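Local coordinates for glutathione S-transferase (Bombyx mori, PDB 4E8H), which binds glutathione and probably transfers it to electrophilic substrates, working as a homodimer of the glutathione transferase family, at residues Ser15-Val27 against Met158-Asn171. Sequence-based numbering, arbitrary orientation.
With GSH (glutathione), chain F.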
loop_
_atom_site.group_PDB
_atom_site.type_symbol
_atom_site.label_atom_id
_atom_site.label_comp_id
_atom_site.label_asym_id
_atom_site.label_seq_id
_atom_site.Cartn_x
_atom_site.Cartn_y
_atom_site.Cartn_z
ATOM N N SER B 15 -0.644 18.653 -3.096
ATOM C CA SER B 15 -0.174 17.290 -2.827
ATOM C C SER B 15 -1.278 16.227 -2.990
ATOM O O SER B 15 -2.280 16.269 -2.274
ATOM C CB SER B 15 0.436 17.229 -1.424
ATOM O OG SER B 15 0.576 15.895 -0.968
ATOM N N PRO B 16 -1.098 15.277 -3.935
ATOM C CA PRO B 16 -2.113 14.232 -4.141
ATOM C C PRO B 16 -2.535 13.450 -2.878
ATOM O O PRO B 16 -3.739 13.334 -2.631
ATOM C CB PRO B 16 -1.475 13.315 -5.193
ATOM C CG PRO B 16 -0.561 14.213 -5.951
ATOM C CD PRO B 16 -0.022 15.195 -4.943
ATOM N N PRO B 17 -1.571 12.923 -2.084
ATOM C CA PRO B 17 -1.995 12.230 -0.862
ATOM C C PRO B 17 -2.742 13.116 0.144
ATOM O O PRO B 17 -3.690 12.642 0.774
ATOM C CB PRO B 17 -0.675 11.712 -0.268
ATOM C CG PRO B 17 0.387 12.529 -0.901
ATOM C CD PRO B 17 -0.113 12.809 -2.278
ATOM N N CYS B 18 -2.330 14.378 0.290
ATOM C CA CYS B 18 -3.049 15.320 1.154
ATOM C C CYS B 18 -4.500 15.499 0.699
ATOM O O CYS B 18 -5.417 15.508 1.521
ATOM C CB CYS B 18 -2.331 16.673 1.214
ATOM S SG CYS B 18 -0.696 16.610 1.996
ATOM N N ARG B 19 -4.692 15.614 -0.614
ATOM C CA ARG B 19 -6.014 15.808 -1.205
ATOM C C ARG B 19 -6.964 14.625 -0.984
ATOM O O ARG B 19 -8.157 14.826 -0.760
ATOM C CB ARG B 19 -5.883 16.139 -2.692
ATOM C CG ARG B 19 -5.395 17.563 -2.956
ATOM C CD ARG B 19 -4.637 17.677 -4.271
ATOM N NE ARG B 19 -5.391 17.147 -5.404
ATOM C CZ ARG B 19 -4.891 16.965 -6.623
ATOM N NH1 ARG B 19 -3.625 17.270 -6.884
ATOM N NH2 ARG B 19 -5.655 16.472 -7.587
ATOM N N ALA B 20 -6.434 13.403 -1.041
ATOM C CA ALA B 20 -7.220 12.203 -0.745
ATOM C C ALA B 20 -7.712 12.209 0.704
ATOM O O ALA B 20 -8.870 11.880 0.973
ATOM C CB ALA B 20 -6.409 10.943 -1.036
ATOM N N VAL B 21 -6.830 12.592 1.627
ATOM C CA VAL B 21 -7.186 12.690 3.043
ATOM C C VAL B 21 -8.253 13.765 3.274
ATOM O O VAL B 21 -9.243 13.517 3.968
ATOM C CB VAL B 21 -5.948 12.960 3.944
ATOM C CG1 VAL B 21 -6.373 13.228 5.388
ATOM C CG2 VAL B 21 -4.977 11.789 3.891
ATOM N N MET B 22 -8.051 14.941 2.679
ATOM C CA MET B 22 -8.942 16.089 2.884
ATOM C C MET B 22 -10.373 15.817 2.421
ATOM O O MET B 22 -11.326 16.209 3.094
ATOM C CB MET B 22 -8.382 17.346 2.203
ATOM C CG MET B 22 -7.144 17.921 2.885
ATOM S SD MET B 22 -6.179 19.016 1.822
ATOM C CE MET B 22 -7.073 20.554 2.013
ATOM N N MET B 23 -10.517 15.143 1.283
ATOM C CA MET B 23 -11.836 14.759 0.780
ATOM C C MET B 23 -12.476 13.651 1.620
ATOM O O MET B 23 -13.694 13.638 1.793
ATOM C CB MET B 23 -11.774 14.347 -0.695
ATOM C CG MET B 23 -11.621 15.514 -1.668
ATOM S SD MET B 23 -11.833 15.058 -3.406
ATOM C CE MET B 23 -10.419 13.992 -3.677
ATOM N N THR B 24 -11.663 12.729 2.136
ATOM C CA THR B 24 -12.171 11.677 3.023
ATOM C C THR B 24 -12.749 12.287 4.300
ATOM O O THR B 24 -13.825 11.888 4.748
ATOM C CB THR B 24 -11.092 10.626 3.372
ATOM O OG1 THR B 24 -10.620 10.016 2.167
ATOM C CG2 THR B 24 -11.660 9.537 4.282
ATOM N N ALA B 25 -12.036 13.261 4.866
ATOM C CA ALA B 25 -12.487 13.970 6.065
ATOM C C ALA B 25 -13.786 14.748 5.844
ATOM O O ALA B 25 -14.630 14.813 6.743
ATOM C CB ALA B 25 -11.396 14.896 6.576
ATOM N N ARG B 26 -13.945 15.336 4.659
ATOM C CA ARG B 26 -15.173 16.056 4.322
ATOM C C ARG B 26 -16.380 15.120 4.256
ATOM O O ARG B 26 -17.434 15.427 4.816
ATOM C CB ARG B 26 -15.018 16.830 3.008
ATOM C CG ARG B 26 -14.101 18.048 3.104
ATOM C CD ARG B 26 -14.761 19.202 3.848
ATOM N NE ARG B 26 -15.863 19.781 3.082
ATOM C CZ ARG B 26 -15.736 20.792 2.228
ATOM N NH1 ARG B 26 -14.550 21.357 2.022
ATOM N NH2 ARG B 26 -16.799 21.244 1.578
ATOM N N VAL B 27 -16.215 13.979 3.585
ATOM C CA VAL B 27 -17.282 12.976 3.461
ATOM C C VAL B 27 -17.712 12.450 4.836
ATOM O O VAL B 27 -18.890 12.157 5.058
ATOM C CB VAL B 27 -16.873 11.811 2.514
ATOM C CG1 VAL B 27 -17.915 10.692 2.518
ATOM C CG2 VAL B 27 -16.675 12.321 1.100
ATOM N N MET B 158 -19.486 3.881 -3.023
ATOM C CA MET B 158 -18.214 4.606 -3.000
ATOM C C MET B 158 -17.440 4.294 -1.716
ATOM O O MET B 158 -18.030 4.193 -0.637
ATOM C CB MET B 158 -18.445 6.118 -3.134
ATOM C CG MET B 158 -17.175 6.931 -3.394
ATOM S SD MET B 158 -17.424 8.721 -3.409
ATOM C CE MET B 158 -17.648 9.061 -1.662
ATOM N N THR B 159 -16.126 4.121 -1.846
ATOM C CA THR B 159 -15.256 3.825 -0.705
ATOM C C THR B 159 -14.033 4.746 -0.700
ATOM O O THR B 159 -13.864 5.564 -1.610
ATOM C CB THR B 159 -14.801 2.338 -0.693
ATOM O OG1 THR B 159 -14.054 2.045 -1.881
ATOM C CG2 THR B 159 -16.001 1.398 -0.597
ATOM N N VAL B 160 -13.189 4.617 0.324
ATOM C CA VAL B 160 -11.927 5.366 0.384
ATOM C C VAL B 160 -11.049 5.089 -0.841
ATOM O O VAL B 160 -10.266 5.949 -1.256
ATOM C CB VAL B 160 -11.127 5.101 1.692
ATOM C CG1 VAL B 160 -11.850 5.697 2.894
ATOM C CG2 VAL B 160 -10.866 3.604 1.898
ATOM N N ALA B 161 -11.198 3.895 -1.417
ATOM C CA ALA B 161 -10.469 3.514 -2.623
ATOM C C ALA B 161 -10.806 4.416 -3.815
ATOM O O ALA B 161 -9.902 4.844 -4.532
ATOM C CB ALA B 161 -10.708 2.049 -2.955
ATOM N N ASP B 162 -12.094 4.712 -4.012
ATOM C CA ASP B 162 -12.528 5.662 -5.050
ATOM C C ASP B 162 -11.955 7.056 -4.825
ATOM O O ASP B 162 -11.556 7.726 -5.778
ATOM C CB ASP B 162 -14.053 5.772 -5.100
ATOM C CG ASP B 162 -14.723 4.457 -5.410
ATOM O OD1 ASP B 162 -14.767 4.071 -6.597
ATOM O OD2 ASP B 162 -15.214 3.812 -4.463
ATOM N N ILE B 163 -11.925 7.485 -3.565
ATOM C CA ILE B 163 -11.471 8.829 -3.208
ATOM C C ILE B 163 -9.984 9.048 -3.531
ATOM O O ILE B 163 -9.627 10.078 -4.106
ATOM C CB ILE B 163 -11.814 9.190 -1.726
ATOM C CG1 ILE B 163 -13.333 9.113 -1.495
ATOM C CG2 ILE B 163 -11.271 10.577 -1.359
ATOM C CD1 ILE B 163 -13.787 9.416 -0.062
ATOM N N THR B 164 -9.123 8.089 -3.191
ATOM C CA THR B 164 -7.688 8.237 -3.480
ATOM C C THR B 164 -7.345 8.056 -4.967
ATOM O O THR B 164 -6.498 8.774 -5.504
ATOM C CB THR B 164 -6.783 7.351 -2.573
ATOM O OG1 THR B 164 -5.410 7.518 -2.952
ATOM C CG2 THR B 164 -7.164 5.877 -2.665
ATOM N N ILE B 165 -8.019 7.108 -5.618
ATOM C CA ILE B 165 -7.840 6.864 -7.049
ATOM C C ILE B 165 -8.288 8.079 -7.880
ATOM O O ILE B 165 -7.611 8.457 -8.841
ATOM C CB ILE B 165 -8.536 5.539 -7.496
ATOM C CG1 ILE B 165 -7.749 4.331 -6.966
ATOM C CG2 ILE B 165 -8.671 5.467 -9.020
ATOM C CD1 ILE B 165 -8.486 2.994 -7.036
ATOM N N VAL B 166 -9.401 8.703 -7.486
ATOM C CA VAL B 166 -9.947 9.856 -8.219
ATOM C C VAL B 166 -8.995 11.064 -8.259
ATOM O O VAL B 166 -9.038 11.851 -9.206
ATOM C CB VAL B 166 -11.381 10.257 -7.733
ATOM C CG1 VAL B 166 -11.336 11.248 -6.573
ATOM C CG2 VAL B 166 -12.205 10.822 -8.886
ATOM N N VAL B 167 -8.136 11.195 -7.247
ATOM C CA VAL B 167 -7.125 12.255 -7.230
ATOM C C VAL B 167 -6.218 12.148 -8.463
ATOM O O VAL B 167 -5.942 13.150 -9.130
ATOM C CB VAL B 167 -6.282 12.239 -5.923
ATOM C CG1 VAL B 167 -5.131 13.237 -6.007
ATOM C CG2 VAL B 167 -7.158 12.553 -4.715
ATOM N N THR B 168 -5.785 10.926 -8.764
ATOM C CA THR B 168 -4.912 10.648 -9.903
ATOM C C THR B 168 -5.608 10.923 -11.233
ATOM O O THR B 168 -5.007 11.482 -12.157
ATOM C CB THR B 168 -4.387 9.194 -9.842
ATOM O OG1 THR B 168 -3.485 9.072 -8.738
ATOM C CG2 THR B 168 -3.653 8.804 -11.123
ATOM N N ILE B 169 -6.875 10.533 -11.317
ATOM C CA ILE B 169 -7.669 10.751 -12.519
ATOM C C ILE B 169 -7.938 12.247 -12.698
ATOM O O ILE B 169 -7.898 12.754 -13.823
ATOM C CB ILE B 169 -8.972 9.900 -12.509
ATOM C CG1 ILE B 169 -8.643 8.404 -12.342
ATOM C CG2 ILE B 169 -9.802 10.134 -13.771
ATOM C CD1 ILE B 169 -7.653 7.826 -13.369
ATOM N N THR B 170 -8.178 12.951 -11.591
ATOM C CA THR B 170 -8.304 14.409 -11.620
ATOM C C THR B 170 -7.017 15.061 -12.143
ATOM O O THR B 170 -7.080 15.959 -12.987
ATOM C CB THR B 170 -8.682 14.991 -10.235
ATOM O OG1 THR B 170 -9.923 14.420 -9.798
ATOM C CG2 THR B 170 -8.839 16.513 -10.300
ATOM N N ASN B 171 -5.862 14.603 -11.659
ATOM C CA ASN B 171 -4.584 15.157 -12.106
ATOM C C ASN B 171 -4.340 14.986 -13.604
ATOM O O ASN B 171 -4.022 15.957 -14.292
ATOM C CB ASN B 171 -3.414 14.579 -11.307
ATOM C CG ASN B 171 -3.312 15.163 -9.910
ATOM O OD1 ASN B 171 -3.663 16.320 -9.673
ATOM N ND2 ASN B 171 -2.824 14.361 -8.975
HETATM N N1 GSH F . 2.915 7.263 0.280
HETATM C CA1 GSH F . 2.812 8.541 0.962
HETATM C C1 GSH F . 1.369 8.815 1.281
HETATM O O11 GSH F . 0.460 8.255 0.631
HETATM O O12 GSH F . 1.060 9.601 2.204
HETATM C CB1 GSH F . 3.374 9.649 0.074
HETATM C CG1 GSH F . 3.873 10.827 0.910
HETATM C CD1 GSH F . 4.854 11.678 0.132
HETATM O OE1 GSH F . 5.879 11.077 -0.628
HETATM N N2 GSH F . 4.699 12.999 0.208
HETATM C CA2 GSH F . 5.640 13.920 -0.408
HETATM C C2 GSH F . 6.661 14.375 0.590
HETATM O O2 GSH F . 6.283 14.490 1.942
HETATM C CB2 GSH F . 4.890 15.129 -0.958
HETATM S SG2 GSH F . 3.754 14.699 -2.301
HETATM N N3 GSH F . 7.889 14.653 0.147
HETATM C CA3 GSH F . 8.908 15.256 0.994
HETATM C C3 GSH F . 9.753 14.225 1.710
HETATM O O31 GSH F . 9.398 13.026 1.743
HETATM O O32 GSH F . 10.818 14.554 2.281
#
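Both terminal nitrogens of R19 converge on one oxygen of N171: NH1 and NH2 each donate to OD1 at 2.9 Å. OD1 lies in the guanidinium plane, but the amide is turned 85° from it, so NH1 meets a lone pair while NH2 comes from above the carbonyl plane. A bend at chi3 (53°) folds the R19 chain so that V167 CG1 lies over one face of the guanidinium, toward its rim, 3.6 Å from R19 NH2. NH2 also forms a salt bridge with D205, and NH1 is hydrogen-bonded to P14 O. A leucine in place of R19 would probably leave N171 OD1 without its two donors and D205 without this counter-charge.

Further along, the helices pack knobs-into-holes. V167 enters the hole formed by P16, R19, A20 and M23, its CG2 3.7 Å from M23 CE; I163 fills the next hole, between A20, M23, T24 and V27. A20, with only a methyl, lets the backbones close to 4.8 Å between its CA and that of T164.

The contact packs helix 16-27 of the thioredoxin-like domain, whose N-terminal end adjoins glutathione, against helix 160-174 of the all-helical domain, flanked by helices 71-82, 93-124 and 201-213.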